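Local coordinates for protein aminopeptidase N (Francisella tularensis subsp. tularensis, PDB 5DLL) that probably degrades intracellular peptides as a zinc-dependent M1-family aminopeptidase, releasing single amino acids, preferably alanine, from their N-termini, at residues A824-R832 with M841-K849. Sequence-based numbering, arbitrary orientation.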
ATOM      1  N   ALA A 824      -0.709 -16.612  13.876  1.00 44.66           N
ATOM      2  CA  ALA A 824      -1.238 -16.532  15.232  1.00 46.13           C
ATOM      3  C   ALA A 824      -2.141 -15.316  15.437  1.00 44.00           C
ATOM      4  O   ALA A 824      -3.052 -15.372  16.264  1.00 41.65           O
ATOM      5  CB  ALA A 824      -0.105 -16.537  16.248  1.00 49.89           C
ATOM      6  N   ARG A 825      -1.905 -14.232  14.689  1.00 48.22           N
ATOM      7  CA  ARG A 825      -2.776 -13.042  14.749  1.00 46.74           C
ATOM      8  C   ARG A 825      -4.247 -13.401  14.514  1.00 42.91           C
ATOM      9  O   ARG A 825      -5.140 -12.690  14.972  1.00 44.69           O
ATOM     10  CB  ARG A 825      -2.353 -11.961  13.742  1.00 50.14           C
ATOM     11  CG  ARG A 825      -0.966 -11.366  13.968  1.00 55.92           C
ATOM     12  CD  ARG A 825      -0.885  -9.921  13.485  1.00 61.82           C
ATOM     13  NE  ARG A 825       0.465  -9.555  13.044  1.00 77.67           N
ATOM     14  CZ  ARG A 825       0.843  -9.328  11.781  1.00 89.57           C
ATOM     15  NH1 ARG A 825      -0.018  -9.403  10.766  1.00 93.07           N
ATOM     16  NH2 ARG A 825       2.108  -9.009  11.526  1.00 88.06           N
ATOM     17  N   ASN A 826      -4.483 -14.502  13.799  1.00 39.48           N
ATOM     18  CA  ASN A 826      -5.832 -15.043  13.589  1.00 39.33           C
ATOM     19  C   ASN A 826      -6.603 -15.362  14.870  1.00 35.94           C
ATOM     20  O   ASN A 826      -7.832 -15.444  14.845  1.00 35.79           O
ATOM     21  CB  ASN A 826      -5.768 -16.317  12.730  1.00 40.11           C
ATOM     22  CG  ASN A 826      -5.524 -16.027  11.257  1.00 40.76           C
ATOM     23  OD1 ASN A 826      -6.282 -15.296  10.621  1.00 40.06           O
ATOM     24  ND2 ASN A 826      -4.477 -16.619  10.706  1.00 45.88           N
ATOM     25  N   LEU A 827      -5.885 -15.563  15.973  1.00 40.55           N
ATOM     26  CA  LEU A 827      -6.487 -15.936  17.257  1.00 38.36           C
ATOM     27  C   LEU A 827      -6.511 -14.797  18.277  1.00 36.01           C
ATOM     28  O   LEU A 827      -7.121 -14.937  19.334  1.00 33.16           O
ATOM     29  CB  LEU A 827      -5.720 -17.125  17.851  1.00 34.42           C
ATOM     30  CG  LEU A 827      -5.880 -18.450  17.101  1.00 35.20           C
ATOM     31  CD1 LEU A 827      -4.747 -19.401  17.449  1.00 36.94           C
ATOM     32  CD2 LEU A 827      -7.233 -19.088  17.396  1.00 33.29           C
ATOM     33  N   MET A 828      -5.879 -13.669  17.951  1.00 39.68           N
ATOM     34  CA  MET A 828      -5.609 -12.612  18.932  1.00 46.51           C
ATOM     35  C   MET A 828      -6.689 -11.523  19.001  1.00 49.96           C
ATOM     36  O   MET A 828      -6.529 -10.544  19.729  1.00 52.95           O
ATOM     37  CB  MET A 828      -4.238 -11.983  18.647  1.00 51.50           C
ATOM     38  CG  MET A 828      -3.139 -13.017  18.420  1.00 56.62           C
ATOM     39  SD  MET A 828      -1.429 -12.428  18.436  1.00 65.41           S
ATOM     40  CE  MET A 828      -1.575 -10.809  17.674  1.00 74.19           C
ATOM     41  N   SER A 829      -7.787 -11.701  18.265  1.00 57.71           N
ATOM     42  CA  SER A 829      -8.922 -10.765  18.298  1.00 56.63           C
ATOM     43  C   SER A 829      -9.986 -11.115  19.354  1.00 50.77           C
ATOM     44  O   SER A 829     -10.991 -10.423  19.471  1.00 50.00           O
ATOM     45  CB  SER A 829      -9.583 -10.704  16.921  1.00 53.27           C
ATOM     46  OG  SER A 829      -8.656 -10.288  15.942  1.00 58.13           O
ATOM     47  N   TRP A 830      -9.749 -12.178  20.119  1.00 53.72           N
ATOM     48  CA  TRP A 830     -10.694 -12.703  21.121  1.00 49.19           C
ATOM     49  C   TRP A 830     -11.501 -11.676  21.959  1.00 49.23           C
ATOM     50  O   TRP A 830     -12.610 -11.983  22.400  1.00 45.08           O
ATOM     51  CB  TRP A 830      -9.949 -13.673  22.057  1.00 44.34           C
ATOM     52  CG  TRP A 830      -8.838 -13.029  22.838  1.00 42.59           C
ATOM     53  CD1 TRP A 830      -7.514 -12.984  22.504  1.00 38.88           C
ATOM     54  CD2 TRP A 830      -8.960 -12.334  24.085  1.00 44.96           C
ATOM     55  NE1 TRP A 830      -6.804 -12.305  23.469  1.00 39.56           N
ATOM     56  CE2 TRP A 830      -7.671 -11.892  24.449  1.00 44.99           C
ATOM     57  CE3 TRP A 830     -10.036 -12.040  24.931  1.00 42.94           C
ATOM     58  CZ2 TRP A 830      -7.432 -11.177  25.627  1.00 47.82           C
ATOM     59  CZ3 TRP A 830      -9.797 -11.328  26.095  1.00 44.99           C
ATOM     60  CH2 TRP A 830      -8.506 -10.906  26.433  1.00 47.27           C
ATOM     61  N   LYS A 831     -10.950 -10.483  22.193  1.00 46.07           N
ATOM     62  CA  LYS A 831     -11.691  -9.408  22.874  1.00 50.85           C
ATOM     63  C   LYS A 831     -12.992  -9.007  22.165  1.00 53.00           C
ATOM     64  O   LYS A 831     -13.959  -8.612  22.816  1.00 59.82           O
ATOM     65  CB  LYS A 831     -10.822  -8.156  23.028  1.00 51.41           C
ATOM     66  CG  LYS A 831      -9.838  -8.214  24.180  1.00 58.65           C
ATOM     67  CD  LYS A 831      -9.222  -6.850  24.439  1.00 63.05           C
ATOM     68  CE  LYS A 831      -8.463  -6.825  25.754  1.00 67.90           C
ATOM     69  NZ  LYS A 831      -8.019  -5.448  26.098  1.00 74.21           N
ATOM     70  N   ARG A 832     -13.002  -9.107  20.839  1.00 52.54           N
ATOM     71  CA  ARG A 832     -14.111  -8.625  20.015  1.00 51.65           C
ATOM     72  C   ARG A 832     -15.342  -9.545  20.015  1.00 48.90           C
ATOM     73  O   ARG A 832     -16.430  -9.111  19.624  1.00 51.09           O
ATOM     74  CB  ARG A 832     -13.636  -8.448  18.561  1.00 59.06           C
ATOM     75  CG  ARG A 832     -12.476  -7.472  18.344  1.00 54.90           C
ATOM     76  CD  ARG A 832     -12.910  -6.011  18.271  1.00 59.34           C
ATOM     77  NE  ARG A 832     -13.966  -5.792  17.278  1.00 61.98           N
ATOM     78  CZ  ARG A 832     -15.260  -5.605  17.552  1.00 62.15           C
ATOM     79  NH1 ARG A 832     -15.707  -5.588  18.804  1.00 65.57           N
ATOM     80  NH2 ARG A 832     -16.120  -5.433  16.554  1.00 60.20           N
ATOM     81  N   MET A 841     -10.837 -19.225  21.462  1.00 39.94           N
ATOM     82  CA  MET A 841      -9.665 -18.533  20.929  1.00 40.83           C
ATOM     83  C   MET A 841      -8.551 -18.457  21.968  1.00 41.90           C
ATOM     84  O   MET A 841      -7.387 -18.653  21.639  1.00 43.31           O
ATOM     85  CB  MET A 841     -10.035 -17.113  20.471  1.00 42.97           C
ATOM     86  CG  MET A 841     -10.834 -17.051  19.178  1.00 46.18           C
ATOM     87  SD  MET A 841     -11.247 -15.360  18.700  1.00 47.73           S
ATOM     88  CE  MET A 841     -12.392 -15.666  17.368  1.00 56.40           C
ATOM     89  N   LYS A 842      -8.912 -18.155  23.215  1.00 47.07           N
ATOM     90  CA  LYS A 842      -7.941 -18.089  24.310  1.00 46.76           C
ATOM     91  C   LYS A 842      -7.345 -19.461  24.607  1.00 40.36           C
ATOM     92  O   LYS A 842      -6.130 -19.597  24.695  1.00 47.25           O
ATOM     93  CB  LYS A 842      -8.578 -17.510  25.575  1.00 52.08           C
ATOM     94  CG  LYS A 842      -8.970 -16.049  25.442  1.00 60.20           C
ATOM     95  CD  LYS A 842      -9.325 -15.423  26.781  1.00 67.81           C
ATOM     96  CE  LYS A 842      -8.083 -15.088  27.591  1.00 77.66           C
ATOM     97  NZ  LYS A 842      -8.380 -14.117  28.678  1.00 82.54           N
ATOM     98  N   ASN A 843      -8.199 -20.470  24.762  1.00 36.73           N
ATOM     99  CA  ASN A 843      -7.741 -21.855  24.893  1.00 38.21           C
ATOM    100  C   ASN A 843      -6.663 -22.175  23.865  1.00 39.49           C
ATOM    101  O   ASN A 843      -5.628 -22.748  24.200  1.00 43.31           O
ATOM    102  CB  ASN A 843      -8.896 -22.842  24.706  1.00 41.12           C
ATOM    103  CG  ASN A 843      -9.901 -22.801  25.838  1.00 46.02           C
ATOM    104  OD1 ASN A 843      -9.701 -22.123  26.841  1.00 43.40           O
ATOM    105  ND2 ASN A 843     -11.000 -23.528  25.675  1.00 58.04           N
ATOM    106  N   ALA A 844      -6.918 -21.791  22.617  1.00 42.23           N
ATOM    107  CA  ALA A 844      -5.973 -22.006  21.520  1.00 43.86           C
ATOM    108  C   ALA A 844      -4.682 -21.210  21.693  1.00 39.26           C
ATOM    109  O   ALA A 844      -3.607 -21.713  21.385  1.00 39.92           O
ATOM    110  CB  ALA A 844      -6.624 -21.677  20.179  1.00 42.48           C
ATOM    111  N   LEU A 845      -4.786 -19.972  22.166  1.00 37.02           N
ATOM    112  CA  LEU A 845      -3.597 -19.178  22.480  1.00 40.45           C
ATOM    113  C   LEU A 845      -2.808 -19.797  23.638  1.00 44.61           C
ATOM    114  O   LEU A 845      -1.585 -19.885  23.580  1.00 37.65           O
ATOM    115  CB  LEU A 845      -3.973 -17.730  22.815  1.00 38.03           C
ATOM    116  CG  LEU A 845      -4.433 -16.868  21.635  1.00 40.83           C
ATOM    117  CD1 LEU A 845      -4.865 -15.493  22.125  1.00 43.27           C
ATOM    118  CD2 LEU A 845      -3.342 -16.744  20.579  1.00 39.16           C
ATOM    119  N   GLU A 846      -3.511 -20.230  24.682  1.00 51.65           N
ATOM    120  CA  GLU A 846      -2.867 -20.874  25.832  1.00 53.25           C
ATOM    121  C   GLU A 846      -2.273 -22.242  25.472  1.00 45.97           C
ATOM    122  O   GLU A 846      -1.299 -22.670  26.083  1.00 57.17           O
ATOM    123  CB  GLU A 846      -3.844 -20.990  27.015  1.00 55.36           C
ATOM    124  CG  GLU A 846      -3.975 -19.706  27.827  1.00 58.97           C
ATOM    125  CD  GLU A 846      -5.240 -19.642  28.670  1.00 78.90           C
ATOM    126  OE1 GLU A 846      -5.884 -20.692  28.890  1.00 93.39           O
ATOM    127  OE2 GLU A 846      -5.598 -18.530  29.119  1.00 84.18           O
ATOM    128  N   LYS A 847      -2.858 -22.914  24.483  1.00 41.40           N
ATOM    129  CA  LYS A 847      -2.324 -24.179  23.980  1.00 40.50           C
ATOM    130  C   LYS A 847      -0.997 -23.958  23.253  1.00 43.68           C
ATOM    131  O   LYS A 847      -0.075 -24.765  23.367  1.00 66.59           O
ATOM    132  CB  LYS A 847      -3.340 -24.850  23.051  1.00 41.18           C
ATOM    133  CG  LYS A 847      -3.094 -26.325  22.774  1.00 42.45           C
ATOM    134  CD  LYS A 847      -2.372 -26.539  21.457  1.00 50.02           C
ATOM    135  CE  LYS A 847      -2.140 -28.016  21.182  1.00 58.30           C
ATOM    136  NZ  LYS A 847      -3.410 -28.769  21.004  1.00 56.51           N
ATOM    137  N   ILE A 848      -0.904 -22.861  22.511  1.00 39.54           N
ATOM    138  CA  ILE A 848       0.338 -22.473  21.838  1.00 45.77           C
ATOM    139  C   ILE A 848       1.418 -22.127  22.876  1.00 45.39           C
ATOM    140  O   ILE A 848       2.546 -22.613  22.799  1.00 45.81           O
ATOM    141  CB  ILE A 848       0.096 -21.276  20.875  1.00 45.45           C
ATOM    142  CG1 ILE A 848      -0.777 -21.712  19.688  1.00 47.00           C
ATOM    143  CG2 ILE A 848       1.411 -20.691  20.367  1.00 42.81           C
ATOM    144  CD1 ILE A 848      -1.509 -20.575  19.000  1.00 46.37           C
ATOM    145  N   LYS A 849       1.049 -21.289  23.840  1.00 45.96           N
ATOM    146  CA  LYS A 849       1.933 -20.872  24.936  1.00 43.84           C
ATOM    147  C   LYS A 849       2.487 -22.066  25.736  1.00 45.55           C
ATOM    148  O   LYS A 849       3.658 -22.075  26.123  1.00 44.14           O
ATOM    149  CB  LYS A 849       1.155 -19.914  25.853  1.00 42.30           C
ATOM    150  CG  LYS A 849       1.816 -19.522  27.165  1.00 47.96           C
ATOM    151  CD  LYS A 849       0.887 -18.621  27.968  1.00 54.52           C
ATOM    152  CE  LYS A 849       1.186 -18.648  29.457  1.00 57.11           C
ATOM    153  NZ  LYS A 849       2.524 -18.077  29.765  1.00 67.61           N
TER
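Leu827 and Trp830, in the link between helices 817-824 and 835-849, make a buried, largely apolar contact with the second of these helices, without a hydrogen bond between the two segments. It illustrates how a connector folds back over the helix it introduces. Leu827 reaches along the helix: its CD2 lies 3.8 Å from Ala844 CB, its CD1 lies the same distance from Ile848 CD1, and its CB meets Leu845 CD2 at 3.6 Å. Trp830 works differently, with a flat surface. With CG flanked by both the backbone N and C (chi1 62°), the indole turns a face to Lys842. The lysine crosses that face aliphatic part first, CD making a CH-pi contact with the six-membered ring; a bend at chi3 (78°) then keeps NZ over the same face, 4.2 Å from that ring's centroid, in a cation-pi interaction. On the other face, near the rim, lies CG of the neighbouring Lys831, while NE1 donates a hydrogen bond to Ser864 O of helix 855-866. Leu845 CD1 nestles between Leu827 and Trp830, 3.6 Å from Leu827 O and 3.7 Å from Trp830 CD1. Met841, extended beyond CG, sets CB against Trp830 CB and carries SD to 3.6 Å from Trp830 CA. Helices 800-815 and 855-866 add further side chains around this core, an arrangement in keeping with the ARM-repeat-like, all-helical C-terminal domain of M1 aminopeptidases.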